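Local atomic coordinates of urocanate hydratase (Paenibacillus sp. Soil724D2, PDB entry 7NED), a protein that catalyses the hydration of thiourocanate or urocanate with bound NAD+, probably as a step in bacterial ergothioneine catabolism. Residues G164-M168 and R192-R196; I160-G164 and Y238-V242; G170-L174 and T199-Q203; L202-S208 and P225-T231. All blocks are in the same frame, centred on the assembly; numbering follows the deposited sequence.

Contact 1 (G164-M168 and R192-R196); sequences GLGGM and RVDRR. With NAD (nicotinamide-adenine-dinucleotide), chain C; URO ((2E)-3-(1H-imidazol-4-yl)acrylic acid), chain B.
Arg196 holds the carbonyl oxygen of Leu165 side-on with two nitrogens of its guanidinium group. NE gives the shorter bond, 2.9 Å from Arg196 NE to Leu165 O, and the straighter one, at 161°. NH1 gives the second, longer one. Leu165 O lies in the guanidinium plane, at its edge, yet both nitrogens reach it from the same face of the carbonyl plane, with NE well above that plane. The Arg196 chain bends at chi2 (-43°), which brings the guanidinium back to the loop. Arg196 CG packs on Leu165 CB. Arg192, one helical turn earlier, is turned differently. One face of its guanidinium carries the ribose oxygen O3B of NAD. Its NH2 passes 3.4 Å from Gly166 CA and makes a weak bond to NAD O2A. Glu34 forms salt bridges with both arginines, which probably offsets part of their charge and helps fix the two ends. The loop is the glycine-rich turn after the strand 159-163 of the Rossmann-like domain, where the pyrophosphate of the dinucleotide sits. Gly167 N donates to NAD O2A at 3.1 Å, nearly straight at 165°. Met168 N donates to NAD O2N, also at 3.1 Å. Gly166 CA comes within 3.2 Å of NAD O5B, so the backbone lies directly against the cofactor. Beyond the phosphates the Met168 chain bends at chi2 and chi3, and Met168 SD lies 3.7 Å from URO CAD, on the propenoate chain of the bound urocanate. On the helix side, Leu165 CD1 meets Val193 CG2 at 4.2 Å.

Contact 2 (I160-G164 and Y238-V242); sequences ILTAG and YPELV
The ring of Tyr238 carries a methyl group of Leu161 on one face. Leu161 CD2 sits over the ring centre, 3.6 Å from the centroid and only 9° off the normal, a CH-pi contact. All six ring carbons lie at similar distances from this methyl, and Leu161 CG leans toward the CE2 and CZ side. At the edge of the ring, near its plane, is the backbone of Thr162: Tyr238 OH comes to 3.0 Å from Thr162 C. Ala163 CB approaches obliquely, 3.7 Å from Tyr238 OH. The hydroxyl makes no hydrogen bond to either of these residues, and its polar partner is Thr252 O, just after the strand 250-251. The side chain of Leu161 has CG anti to the backbone N (chi1 170°), which carries both methyls out from the strand toward the helix. This is the packing of a helix on a parallel sheet in the Rossmann-like domain. The strand 159-163 lies inside the sheet, between the strands 182-187 and 250-251. The short axes of strand and helix come within 11.3 Å and run at 151°, roughly antiparallel. The gap is filled by the side chains of Leu161, Tyr238 and Leu241, and the Tyr238 hydroxyl reaches the strand backbone. Leu241, nearly one turn after Tyr238, meets Leu161 tip to tip, with Leu241 CD1 3.6 Å from Leu161 CD2. That one methyl therefore touches the ring and the leucine together. Thr162 points away from the helix, and its hydroxyl is bonded to Gln172. Glu296 and Ala299 of the helix 282-305 also touch Tyr238.

Contact 3 (G170-L174 and T199-Q203); sequences GAQPL and TNYLQ
Gly170 touches Tyr201 through its carbonyl oxygen. Gly170 O lies 3.1 Å from Tyr201 CD2, oblique to the ring. Ala171 follows with its backbone: Ala171 CA is 3.8 Å from Tyr201 CE2, while its methyl points away, toward Val135 and Ile136 of the helix 133-150. Pro173 turns its ring to the segment 199-203. Pro173 CB lies 3.3 Å from Tyr201 O, and it also meets Leu202 CD1 at 3.8 Å. The segment 170-174 leads into the helix 172-178, which follows the dinucleotide-binding loop of the Rossmann-like domain. The facing segment is the turn between the helix 190-198 and the strand 204-206. There Asn200, with positive phi, closes the preceding helix in a Schellman motif and sends the chain back past Pro173. Leu174 comes next. With CG anti to the backbone N (chi1 -165°) and chi2 at 51°, CD2 comes over one face of the Tyr201 ring. Leu174 CD2 is 4.1 Å from the ring centroid, 17° off the normal, in a CH-pi contact displaced toward the rim. The two side chains cross at about a right angle. Leu174 CB also packs on Tyr201 CD2. No direct hydrogen bond crosses this contact. One water spans it instead, donating to Tyr201 O at 3.1 Å and weakly to Pro173 O. The Tyr201 side chain also touches Gln133 of the helix 133-150 and Pro392.

Contact 4 (L202-S208 and P225-T231); sequences LQRKTRS and PVSVGLT
Ser227 and Gln203 join the two segments by a pair of bonds between side chain and backbone. Gln203 N donates to Ser227 OG at 2.8 Å, and Ser227 N donates to Gln203 OE1 at 3.2 Å, from well above the amide carbonyl plane. Ser227 OG lies between its backbone N and carbonyl carbon (chi1 55°), which holds it against Gln203 N. Regular parallel pairing follows. Gly229 is bonded through both its N and its O: Gly229 N donates to Arg204 O, and Thr206 N to Gly229 O at 2.9 Å. Thr231 N donates to Thr206 O. Leu202 fills the place beside Gly229, with Leu202 CD1 3.6 Å from Gly229 N. On the opposite sheet face, Val226 CG2 sits over the centre of the Arg204 guanidinium, and Thr206 CG2 meets Leu230 CD1 at 3.9 Å. Thr206 OG1 accepts from Ser208 N in an ST turn and also bonds Glu211 OE1. Ser208 N-caps the next helix, its OG bonded to Glu211 N. Trp215 of that helix makes a cation-pi contact with Arg204. The strands 204-206 and 226-231 and the helix 209-222 form a beta-alpha-beta crossover at one border of the parallel sheet. This helix lies over the Thr206 face, the helix 190-198 over the Lys205 face, and the strand 182-187 follows inward.

In the fold
All four contacts belong to the Rossmann-like domain. Contacts 1, 2 and 3 are buried, while contact 4 is partly exposed because it lies at a sheet border. Contact 2 uses strand 159-163 and contact 1 the loop that follows it; they meet at Gly164. Contact 1 is largely polar and meets the cofactor, while contact 2, on the strand itself, is apolar. Contact 3 is also mainly apolar, and Gln172 ties its helix back to Thr162 of contact 2. Contacts 3 and 4 share Leu202 and Gln203. Contact 4 differs in being held mostly by backbone hydrogen bonds. A salt bridge from Asp194 to Lys205 connects it to the helix of contact 1.

Contact 1 (G164-M168 and R192-R196)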
loop_
_atom_site.group_PDB
_atom_site.type_symbol
_atom_site.label_atom_id
_atom_site.label_comp_id
_atom_site.label_asym_id
_atom_site.label_seq_id
_atom_site.Cartn_x
_atom_site.Cartn_y
_atom_site.Cartn_z
ATOM N N GLY A 164 26.145 -13.441 12.329
ATOM C CA GLY A 164 25.598 -13.409 10.999
ATOM C C GLY A 164 26.537 -12.776 9.995
ATOM O O GLY A 164 26.799 -11.578 10.057
ATOM N N LEU A 165 27.041 -13.576 9.062
ATOM C CA LEU A 165 27.887 -13.049 8.000
ATOM C C LEU A 165 27.281 -13.337 6.628
ATOM O O LEU A 165 27.991 -13.801 5.720
ATOM C CB LEU A 165 29.281 -13.650 8.079
ATOM C CG LEU A 165 30.092 -13.276 9.330
ATOM C CD1 LEU A 165 31.452 -14.011 9.326
ATOM C CD2 LEU A 165 30.298 -11.747 9.350
ATOM N N GLY A 166 25.989 -13.062 6.474
ATOM C CA GLY A 166 25.290 -13.207 5.208
ATOM C C GLY A 166 25.425 -11.976 4.332
ATOM O O GLY A 166 26.411 -11.229 4.415
ATOM N N GLY A 167 24.423 -11.761 3.472
ATOM C CA GLY A 167 24.479 -10.641 2.534
ATOM C C GLY A 167 24.698 -9.299 3.202
ATOM O O GLY A 167 25.587 -8.536 2.816
ATOM N N MET A 168 23.955 -9.101 4.262
ATOM C CA MET A 168 23.996 -7.888 5.008
ATOM C C MET A 168 24.869 -8.002 6.215
ATOM O O MET A 168 25.628 -7.132 6.440
ATOM C CB MET A 168 22.609 -7.454 5.365
ATOM C CG MET A 168 21.727 -7.454 4.147
ATOM S SD MET A 168 21.835 -5.938 3.288
ATOM C CE MET A 168 23.387 -5.903 2.469
ATOM N N ARG A 192 30.100 -19.327 4.715
ATOM C CA ARG A 192 29.961 -17.912 4.830
ATOM C C ARG A 192 31.196 -17.308 5.454
ATOM O O ARG A 192 31.608 -16.308 4.993
ATOM C CB ARG A 192 28.726 -17.474 5.570
ATOM C CG ARG A 192 27.457 -18.072 5.073
ATOM C CD ARG A 192 26.673 -17.197 4.143
ATOM N NE ARG A 192 25.376 -17.815 3.982
ATOM C CZ ARG A 192 24.223 -17.226 3.678
ATOM N NH1 ARG A 192 23.154 -17.993 3.545
ATOM N NH2 ARG A 192 24.106 -15.944 3.475
ATOM N N VAL A 193 31.727 -17.904 6.506
ATOM C CA VAL A 193 32.957 -17.342 7.086
ATOM C C VAL A 193 34.046 -17.199 6.018
ATOM O O VAL A 193 34.703 -16.152 5.905
ATOM C CB VAL A 193 33.448 -18.179 8.281
ATOM C CG1 VAL A 193 34.748 -17.607 8.757
ATOM C CG2 VAL A 193 32.451 -18.137 9.432
ATOM N N ASP A 194 34.248 -18.247 5.210
ATOM C CA ASP A 194 35.306 -18.229 4.196
ATOM C C ASP A 194 35.043 -17.158 3.140
ATOM O O ASP A 194 35.962 -16.454 2.703
ATOM C CB ASP A 194 35.393 -19.594 3.515
ATOM C CG ASP A 194 36.173 -20.581 4.320
ATOM O OD1 ASP A 194 37.201 -20.177 4.891
ATOM O OD2 ASP A 194 35.753 -21.761 4.376
ATOM N N ARG A 195 33.804 -17.068 2.667
ATOM C CA ARG A 195 33.457 -16.029 1.703
ATOM C C ARG A 195 33.893 -14.653 2.197
ATOM O O ARG A 195 34.482 -13.868 1.450
ATOM C CB ARG A 195 31.946 -16.071 1.416
ATOM C CG ARG A 195 31.504 -15.113 0.324
ATOM C CD ARG A 195 32.281 -15.406 -0.943
ATOM N NE ARG A 195 31.967 -14.514 -2.058
ATOM C CZ ARG A 195 32.384 -14.720 -3.306
ATOM N NH1 ARG A 195 32.063 -13.861 -4.271
ATOM N NH2 ARG A 195 33.143 -15.779 -3.581
ATOM N N ARG A 196 33.617 -14.337 3.460
ATOM C CA ARG A 196 33.966 -13.001 3.926
ATOM C C ARG A 196 35.471 -12.863 4.077
ATOM O O ARG A 196 36.036 -11.793 3.822
ATOM C CB ARG A 196 33.267 -12.687 5.240
ATOM C CG ARG A 196 31.721 -12.786 5.179
ATOM C CD ARG A 196 31.128 -12.172 3.937
ATOM N NE ARG A 196 29.806 -12.744 3.745
ATOM C CZ ARG A 196 29.198 -12.951 2.580
ATOM N NH1 ARG A 196 28.021 -13.549 2.579
ATOM N NH2 ARG A 196 29.733 -12.552 1.432
HETATM P PA NAD C . 21.342 -13.861 5.222
HETATM O O1A NAD C . 20.277 -14.918 5.502
HETATM O O2A NAD C . 22.120 -13.725 3.977
HETATM O O5B NAD C . 22.549 -14.288 6.332
HETATM C C5B NAD C . 22.083 -14.640 7.572
HETATM C C4B NAD C . 23.358 -15.288 8.286
HETATM O O4B NAD C . 23.077 -15.755 9.576
HETATM C C3B NAD C . 23.683 -16.525 7.388
HETATM O O3B NAD C . 25.008 -16.522 7.053
HETATM C C2B NAD C . 23.345 -17.722 8.329
HETATM O O2B NAD C . 24.231 -18.774 8.210
HETATM C C1B NAD C . 23.659 -17.069 9.673
HETATM N N9A NAD C . 22.969 -17.668 10.817
HETATM C C8A NAD C . 21.675 -18.169 10.909
HETATM N N7A NAD C . 21.385 -18.637 12.097
HETATM C C5A NAD C . 22.533 -18.416 12.847
HETATM C C6A NAD C . 22.869 -18.702 14.189
HETATM N N6A NAD C . 21.982 -19.278 15.032
HETATM N N1A NAD C . 24.101 -18.368 14.666
HETATM C C2A NAD C . 24.956 -17.820 13.767
HETATM N N3A NAD C . 24.780 -17.496 12.476
HETATM C C4A NAD C . 23.542 -17.817 12.045
HETATM O O3 NAD C . 20.621 -12.616 5.844
HETATM P PN NAD C . 21.186 -11.150 5.572
HETATM O O1N NAD C . 20.930 -10.457 4.266
HETATM O O2N NAD C . 22.535 -11.053 6.253
HETATM O O5D NAD C . 20.238 -10.161 6.617
HETATM C C5D NAD C . 20.291 -10.572 7.994
HETATM C C4D NAD C . 19.309 -9.747 8.779
HETATM O O4D NAD C . 19.455 -8.368 8.495
HETATM C C3D NAD C . 17.887 -10.158 8.129
HETATM O O3D NAD C . 16.892 -10.324 9.133
HETATM C C2D NAD C . 17.512 -8.918 7.237
HETATM O O2D NAD C . 16.182 -8.600 7.187
HETATM C C1D NAD C . 18.128 -7.945 8.291
HETATM N N1N NAD C . 18.133 -6.509 7.978
HETATM C C2N NAD C . 16.854 -5.990 8.024
HETATM C C3N NAD C . 16.626 -4.637 7.830
HETATM C C7N NAD C . 15.161 -4.178 7.838
HETATM O O7N NAD C . 14.798 -3.038 8.126
HETATM N N7N NAD C . 14.209 -5.096 7.427
HETATM C C4N NAD C . 17.753 -3.832 7.612
HETATM C C5N NAD C . 19.027 -4.399 7.593
HETATM C C6N NAD C . 19.220 -5.775 7.802
HETATM O OAA URO B . 20.967 -2.403 1.404
HETATM C CAI URO B . 20.165 -3.292 0.892
HETATM O OAB URO B . 20.193 -3.607 -0.231
HETATM C CAC URO B . 19.140 -3.916 1.744
HETATM C CAD URO B . 19.047 -3.579 3.004
HETATM C CAJ URO B . 18.013 -4.280 3.668
HETATM C CAF URO B . 17.815 -4.411 5.010
HETATM N NAH URO B . 16.819 -5.314 5.270
HETATM C CAE URO B . 16.415 -5.718 4.087
HETATM N NAG URO B . 17.105 -5.126 3.087
#

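Contact 2 (I160-G164 and Y238-V242)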
loop_
_atom_site.group_PDB
_atom_site.type_symbol
_atom_site.label_atom_id
_atom_site.label_comp_id
_atom_site.label_asym_id
_atom_site.label_seq_id
_atom_site.Cartn_x
_atom_site.Cartn_y
_atom_site.Cartn_z
ATOM N N ILE A 160 33.111 -5.419 20.153
ATOM C CA ILE A 160 31.786 -5.599 19.572
ATOM C C ILE A 160 31.574 -7.091 19.370
ATOM O O ILE A 160 32.443 -7.794 18.840
ATOM C CB ILE A 160 31.647 -4.849 18.237
ATOM C CG1 ILE A 160 31.922 -3.354 18.415
ATOM C CG2 ILE A 160 30.205 -5.068 17.639
ATOM C CD1 ILE A 160 32.031 -2.649 17.085
ATOM N N LEU A 161 30.432 -7.581 19.804
ATOM C CA LEU A 161 30.039 -8.945 19.534
ATOM C C LEU A 161 28.828 -8.896 18.626
ATOM O O LEU A 161 27.879 -8.186 18.930
ATOM C CB LEU A 161 29.685 -9.676 20.818
ATOM C CG LEU A 161 29.024 -11.040 20.637
ATOM C CD1 LEU A 161 30.028 -12.067 20.107
ATOM C CD2 LEU A 161 28.394 -11.475 21.972
ATOM N N THR A 162 28.846 -9.676 17.551
ATOM C CA THR A 162 27.637 -9.781 16.742
ATOM C C THR A 162 27.579 -11.173 16.129
ATOM O O THR A 162 28.429 -12.029 16.403
ATOM C CB THR A 162 27.587 -8.678 15.679
ATOM O OG1 THR A 162 26.315 -8.728 15.010
ATOM C CG2 THR A 162 28.699 -8.849 14.660
ATOM N N ALA A 163 26.592 -11.390 15.254
ATOM C CA ALA A 163 26.482 -12.682 14.596
ATOM C C ALA A 163 25.893 -12.470 13.207
ATOM O O ALA A 163 25.221 -11.467 12.943
ATOM C CB ALA A 163 25.595 -13.640 15.404
ATOM N N GLY A 164 26.145 -13.441 12.329
ATOM C CA GLY A 164 25.598 -13.409 10.999
ATOM C C GLY A 164 26.537 -12.776 9.995
ATOM O O GLY A 164 26.799 -11.578 10.057
ATOM N N TYR A 238 26.732 -16.872 22.715
ATOM C CA TYR A 238 26.362 -15.740 23.561
ATOM C C TYR A 238 26.148 -16.182 24.996
ATOM O O TYR A 238 26.705 -15.537 25.906
ATOM C CB TYR A 238 25.130 -15.009 23.033
ATOM C CG TYR A 238 25.341 -14.110 21.827
ATOM C CD1 TYR A 238 24.599 -12.951 21.689
ATOM C CD2 TYR A 238 26.268 -14.429 20.829
ATOM C CE1 TYR A 238 24.752 -12.138 20.596
ATOM C CE2 TYR A 238 26.428 -13.619 19.732
ATOM C CZ TYR A 238 25.647 -12.474 19.618
ATOM O OH TYR A 238 25.790 -11.662 18.517
ATOM N N PRO A 239 25.412 -17.256 25.276
ATOM C CA PRO A 239 25.263 -17.679 26.677
ATOM C C PRO A 239 26.576 -18.096 27.293
ATOM O O PRO A 239 26.764 -17.915 28.503
ATOM C CB PRO A 239 24.295 -18.867 26.597
ATOM C CG PRO A 239 23.566 -18.683 25.292
ATOM C CD PRO A 239 24.567 -18.057 24.363
ATOM N N GLU A 240 27.483 -18.654 26.487
ATOM C CA GLU A 240 28.796 -19.036 27.002
ATOM C C GLU A 240 29.601 -17.813 27.441
ATOM O O GLU A 240 30.292 -17.851 28.464
ATOM C CB GLU A 240 29.540 -19.852 25.948
ATOM C CG GLU A 240 30.984 -20.144 26.282
ATOM C CD GLU A 240 31.135 -21.153 27.405
ATOM O OE1 GLU A 240 32.293 -21.472 27.743
ATOM O OE2 GLU A 240 30.106 -21.630 27.943
ATOM N N LEU A 241 29.524 -16.710 26.701
ATOM C CA LEU A 241 30.212 -15.508 27.163
ATOM C C LEU A 241 29.609 -15.013 28.465
ATOM O O LEU A 241 30.319 -14.517 29.349
ATOM C CB LEU A 241 30.151 -14.424 26.096
ATOM C CG LEU A 241 30.806 -14.800 24.777
ATOM C CD1 LEU A 241 30.546 -13.689 23.775
ATOM C CD2 LEU A 241 32.317 -14.983 25.002
ATOM N N VAL A 242 28.300 -15.149 28.611
ATOM C CA VAL A 242 27.656 -14.803 29.867
ATOM C C VAL A 242 28.165 -15.708 30.978
ATOM O O VAL A 242 28.417 -15.266 32.107
ATOM C CB VAL A 242 26.131 -14.906 29.709
ATOM C CG1 VAL A 242 25.460 -14.790 31.058
ATOM C CG2 VAL A 242 25.636 -13.839 28.723
#

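Contact 3 (G170-L174 and T199-Q203)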
loop_
_atom_site.group_PDB
_atom_site.type_symbol
_atom_site.label_atom_id
_atom_site.label_comp_id
_atom_site.label_asym_id
_atom_site.label_seq_id
_atom_site.Cartn_x
_atom_site.Cartn_y
_atom_site.Cartn_z
ATOM N N GLY A 170 27.424 -9.746 6.586
ATOM C CA GLY A 170 28.815 -9.761 6.184
ATOM C C GLY A 170 29.478 -8.392 6.186
ATOM O O GLY A 170 30.711 -8.315 6.175
ATOM N N ALA A 171 28.690 -7.301 6.197
ATOM C CA ALA A 171 29.275 -5.967 6.275
ATOM C C ALA A 171 29.776 -5.630 7.674
ATOM O O ALA A 171 30.541 -4.669 7.842
ATOM C CB ALA A 171 28.253 -4.909 5.856
ATOM N N GLN A 172 29.327 -6.356 8.682
ATOM C CA GLN A 172 29.600 -5.931 10.049
ATOM C C GLN A 172 31.089 -5.956 10.380
ATOM O O GLN A 172 31.563 -5.014 11.033
ATOM C CB GLN A 172 28.809 -6.818 11.019
ATOM C CG GLN A 172 27.315 -6.684 10.947
ATOM C CD GLN A 172 26.653 -7.685 11.853
ATOM O OE1 GLN A 172 26.130 -7.334 12.917
ATOM N NE2 GLN A 172 26.758 -8.968 11.487
ATOM N N PRO A 173 31.860 -6.971 10.004
ATOM C CA PRO A 173 33.280 -6.951 10.396
ATOM C C PRO A 173 34.017 -5.756 9.828
ATOM O O PRO A 173 34.869 -5.173 10.513
ATOM C CB PRO A 173 33.830 -8.290 9.852
ATOM C CG PRO A 173 32.798 -8.775 8.889
ATOM C CD PRO A 173 31.482 -8.236 9.357
ATOM N N LEU A 174 33.712 -5.367 8.586
ATOM C CA LEU A 174 34.383 -4.211 8.016
ATOM C C LEU A 174 33.877 -2.911 8.632
ATOM O O LEU A 174 34.662 -1.998 8.895
ATOM C CB LEU A 174 34.215 -4.199 6.514
ATOM C CG LEU A 174 35.121 -3.274 5.741
ATOM C CD1 LEU A 174 36.651 -3.445 6.111
ATOM C CD2 LEU A 174 34.891 -3.561 4.268
ATOM N N THR A 199 36.811 -12.210 0.495
ATOM C CA THR A 199 36.538 -10.897 -0.075
ATOM C C THR A 199 37.106 -9.784 0.777
ATOM O O THR A 199 36.881 -8.603 0.472
ATOM C CB THR A 199 35.020 -10.690 -0.257
ATOM O OG1 THR A 199 34.374 -10.656 1.026
ATOM C CG2 THR A 199 34.467 -11.826 -1.046
ATOM N N ASN A 200 37.798 -10.134 1.858
ATOM C CA ASN A 200 38.434 -9.172 2.748
ATOM C C ASN A 200 37.456 -8.274 3.469
ATOM O O ASN A 200 37.819 -7.173 3.906
ATOM C CB ASN A 200 39.473 -8.347 1.998
ATOM C CG ASN A 200 40.764 -9.079 1.913
ATOM O OD1 ASN A 200 41.380 -9.351 2.941
ATOM N ND2 ASN A 200 41.136 -9.496 0.719
ATOM N N TYR A 201 36.224 -8.743 3.646
ATOM C CA TYR A 201 35.372 -8.123 4.639
ATOM C C TYR A 201 35.762 -8.554 6.036
ATOM O O TYR A 201 35.487 -7.829 7.013
ATOM C CB TYR A 201 33.920 -8.483 4.371
ATOM C CG TYR A 201 33.215 -7.491 3.523
ATOM C CD1 TYR A 201 33.446 -7.407 2.145
ATOM C CD2 TYR A 201 32.323 -6.592 4.108
ATOM C CE1 TYR A 201 32.737 -6.456 1.352
ATOM C CE2 TYR A 201 31.666 -5.639 3.356
ATOM C CZ TYR A 201 31.873 -5.578 1.979
ATOM O OH TYR A 201 31.180 -4.624 1.269
ATOM N N LEU A 202 36.462 -9.685 6.125
ATOM C CA LEU A 202 36.809 -10.342 7.363
ATOM C C LEU A 202 38.327 -10.533 7.424
ATOM O O LEU A 202 38.947 -10.923 6.433
ATOM C CB LEU A 202 36.087 -11.674 7.441
ATOM C CG LEU A 202 36.288 -12.406 8.755
ATOM C CD1 LEU A 202 35.800 -11.529 9.872
ATOM C CD2 LEU A 202 35.520 -13.748 8.728
ATOM N N GLN A 203 38.916 -10.287 8.591
ATOM C CA GLN A 203 40.379 -10.378 8.685
ATOM C C GLN A 203 40.853 -11.761 9.096
ATOM O O GLN A 203 41.842 -12.266 8.541
ATOM C CB GLN A 203 40.907 -9.354 9.684
ATOM C CG GLN A 203 41.009 -7.952 9.090
ATOM C CD GLN A 203 41.331 -6.895 10.133
ATOM O OE1 GLN A 203 41.526 -7.216 11.309
ATOM N NE2 GLN A 203 41.391 -5.621 9.705
HETATM O O HOH W 1 37.439 -6.219 8.722
#

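Contact 4 (L202-S208 and P225-T231)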
loop_
_atom_site.group_PDB
_atom_site.type_symbol
_atom_site.label_atom_id
_atom_site.label_comp_id
_atom_site.label_asym_id
_atom_site.label_seq_id
_atom_site.Cartn_x
_atom_site.Cartn_y
_atom_site.Cartn_z
ATOM N N LEU A 202 36.462 -9.685 6.125
ATOM C CA LEU A 202 36.809 -10.342 7.363
ATOM C C LEU A 202 38.327 -10.533 7.424
ATOM O O LEU A 202 38.947 -10.923 6.433
ATOM C CB LEU A 202 36.087 -11.674 7.441
ATOM C CG LEU A 202 36.288 -12.406 8.755
ATOM C CD1 LEU A 202 35.800 -11.529 9.872
ATOM C CD2 LEU A 202 35.520 -13.748 8.728
ATOM N N GLN A 203 38.916 -10.287 8.591
ATOM C CA GLN A 203 40.379 -10.378 8.685
ATOM C C GLN A 203 40.853 -11.761 9.096
ATOM O O GLN A 203 41.842 -12.266 8.541
ATOM C CB GLN A 203 40.907 -9.354 9.684
ATOM C CG GLN A 203 41.009 -7.952 9.090
ATOM C CD GLN A 203 41.331 -6.895 10.133
ATOM O OE1 GLN A 203 41.526 -7.216 11.309
ATOM N NE2 GLN A 203 41.391 -5.621 9.705
ATOM N N ARG A 204 40.196 -12.364 10.087
ATOM C CA ARG A 204 40.622 -13.627 10.670
ATOM C C ARG A 204 39.420 -14.536 10.878
ATOM O O ARG A 204 38.299 -14.061 11.047
ATOM C CB ARG A 204 41.302 -13.445 12.035
ATOM C CG ARG A 204 42.547 -12.620 11.985
ATOM C CD ARG A 204 43.173 -12.490 13.363
ATOM N NE ARG A 204 44.256 -11.522 13.340
ATOM C CZ ARG A 204 44.859 -11.034 14.421
ATOM N NH1 ARG A 204 44.529 -11.448 15.645
ATOM N NH2 ARG A 204 45.795 -10.126 14.269
ATOM N N LYS A 205 39.664 -15.854 10.897
ATOM C CA LYS A 205 38.616 -16.829 11.196
ATOM C C LYS A 205 39.172 -17.890 12.135
ATOM O O LYS A 205 40.377 -18.124 12.203
ATOM C CB LYS A 205 38.068 -17.498 9.928
ATOM C CG LYS A 205 39.022 -18.566 9.371
ATOM C CD LYS A 205 38.437 -19.314 8.159
ATOM C CE LYS A 205 39.030 -20.720 8.017
ATOM N NZ LYS A 205 38.369 -21.537 6.949
ATOM N N THR A 206 38.277 -18.528 12.874
ATOM C CA THR A 206 38.682 -19.606 13.752
ATOM C C THR A 206 37.449 -20.429 14.071
ATOM O O THR A 206 36.312 -19.963 13.911
ATOM C CB THR A 206 39.311 -19.061 15.028
ATOM O OG1 THR A 206 39.687 -20.147 15.877
ATOM C CG2 THR A 206 38.282 -18.159 15.775
ATOM N N ARG A 207 37.676 -21.667 14.520
ATOM C CA ARG A 207 36.590 -22.474 15.072
ATOM C C ARG A 207 36.648 -22.540 16.587
ATOM O O ARG A 207 35.766 -23.137 17.214
ATOM C CB ARG A 207 36.597 -23.883 14.474
ATOM C CG ARG A 207 36.231 -23.890 12.998
ATOM C CD ARG A 207 36.291 -25.275 12.421
ATOM N NE ARG A 207 36.252 -25.282 10.960
ATOM C CZ ARG A 207 35.211 -25.709 10.249
ATOM N NH1 ARG A 207 34.125 -26.159 10.867
ATOM N NH2 ARG A 207 35.262 -25.687 8.923
ATOM N N SER A 208 37.621 -21.879 17.193
ATOM C CA SER A 208 37.816 -21.928 18.633
ATOM C C SER A 208 37.425 -20.597 19.265
ATOM O O SER A 208 38.001 -19.560 18.926
ATOM C CB SER A 208 39.279 -22.254 18.934
ATOM O OG SER A 208 39.539 -21.918 20.257
ATOM N N PRO A 225 42.330 -2.374 15.692
ATOM C CA PRO A 225 41.124 -3.029 15.180
ATOM C C PRO A 225 41.418 -4.470 14.781
ATOM O O PRO A 225 42.538 -4.818 14.385
ATOM C CB PRO A 225 40.772 -2.183 13.951
ATOM C CG PRO A 225 42.111 -1.727 13.450
ATOM C CD PRO A 225 42.943 -1.493 14.686
ATOM N N VAL A 226 40.399 -5.327 14.896
ATOM C CA VAL A 226 40.503 -6.672 14.350
ATOM C C VAL A 226 39.090 -7.158 14.097
ATOM O O VAL A 226 38.166 -6.779 14.810
ATOM C CB VAL A 226 41.245 -7.625 15.318
ATOM C CG1 VAL A 226 40.308 -7.984 16.479
ATOM C CG2 VAL A 226 41.802 -8.857 14.578
ATOM N N SER A 227 38.928 -8.002 13.084
ATOM C CA SER A 227 37.673 -8.716 12.863
ATOM C C SER A 227 37.930 -10.213 12.900
ATOM O O SER A 227 38.848 -10.722 12.244
ATOM C CB SER A 227 36.978 -8.328 11.556
ATOM O OG SER A 227 37.791 -8.473 10.409
ATOM N N VAL A 228 37.118 -10.910 13.680
ATOM C CA VAL A 228 37.259 -12.347 13.832
ATOM C C VAL A 228 35.923 -12.993 13.518
ATOM O O VAL A 228 34.901 -12.640 14.108
ATOM C CB VAL A 228 37.707 -12.720 15.249
ATOM C CG1 VAL A 228 37.865 -14.224 15.336
ATOM C CG2 VAL A 228 38.992 -11.968 15.610
ATOM N N GLY A 229 35.932 -13.954 12.585
ATOM C CA GLY A 229 34.775 -14.769 12.323
ATOM C C GLY A 229 34.932 -16.073 13.077
ATOM O O GLY A 229 35.899 -16.809 12.876
ATOM N N LEU A 230 33.996 -16.336 13.970
ATOM C CA LEU A 230 33.974 -17.558 14.758
ATOM C C LEU A 230 32.882 -18.469 14.230
ATOM O O LEU A 230 31.701 -18.099 14.251
ATOM C CB LEU A 230 33.730 -17.236 16.227
ATOM C CG LEU A 230 33.588 -18.424 17.168
ATOM C CD1 LEU A 230 34.845 -19.289 17.145
ATOM C CD2 LEU A 230 33.202 -17.935 18.567
ATOM N N THR A 231 33.266 -19.668 13.777
ATOM C CA THR A 231 32.276 -20.637 13.337
ATOM C C THR A 231 31.549 -21.214 14.538
ATOM O O THR A 231 32.161 -21.873 15.391
ATOM C CB THR A 231 32.940 -21.744 12.540
ATOM O OG1 THR A 231 33.525 -21.169 11.377
ATOM C CG2 THR A 231 31.903 -22.748 12.086
#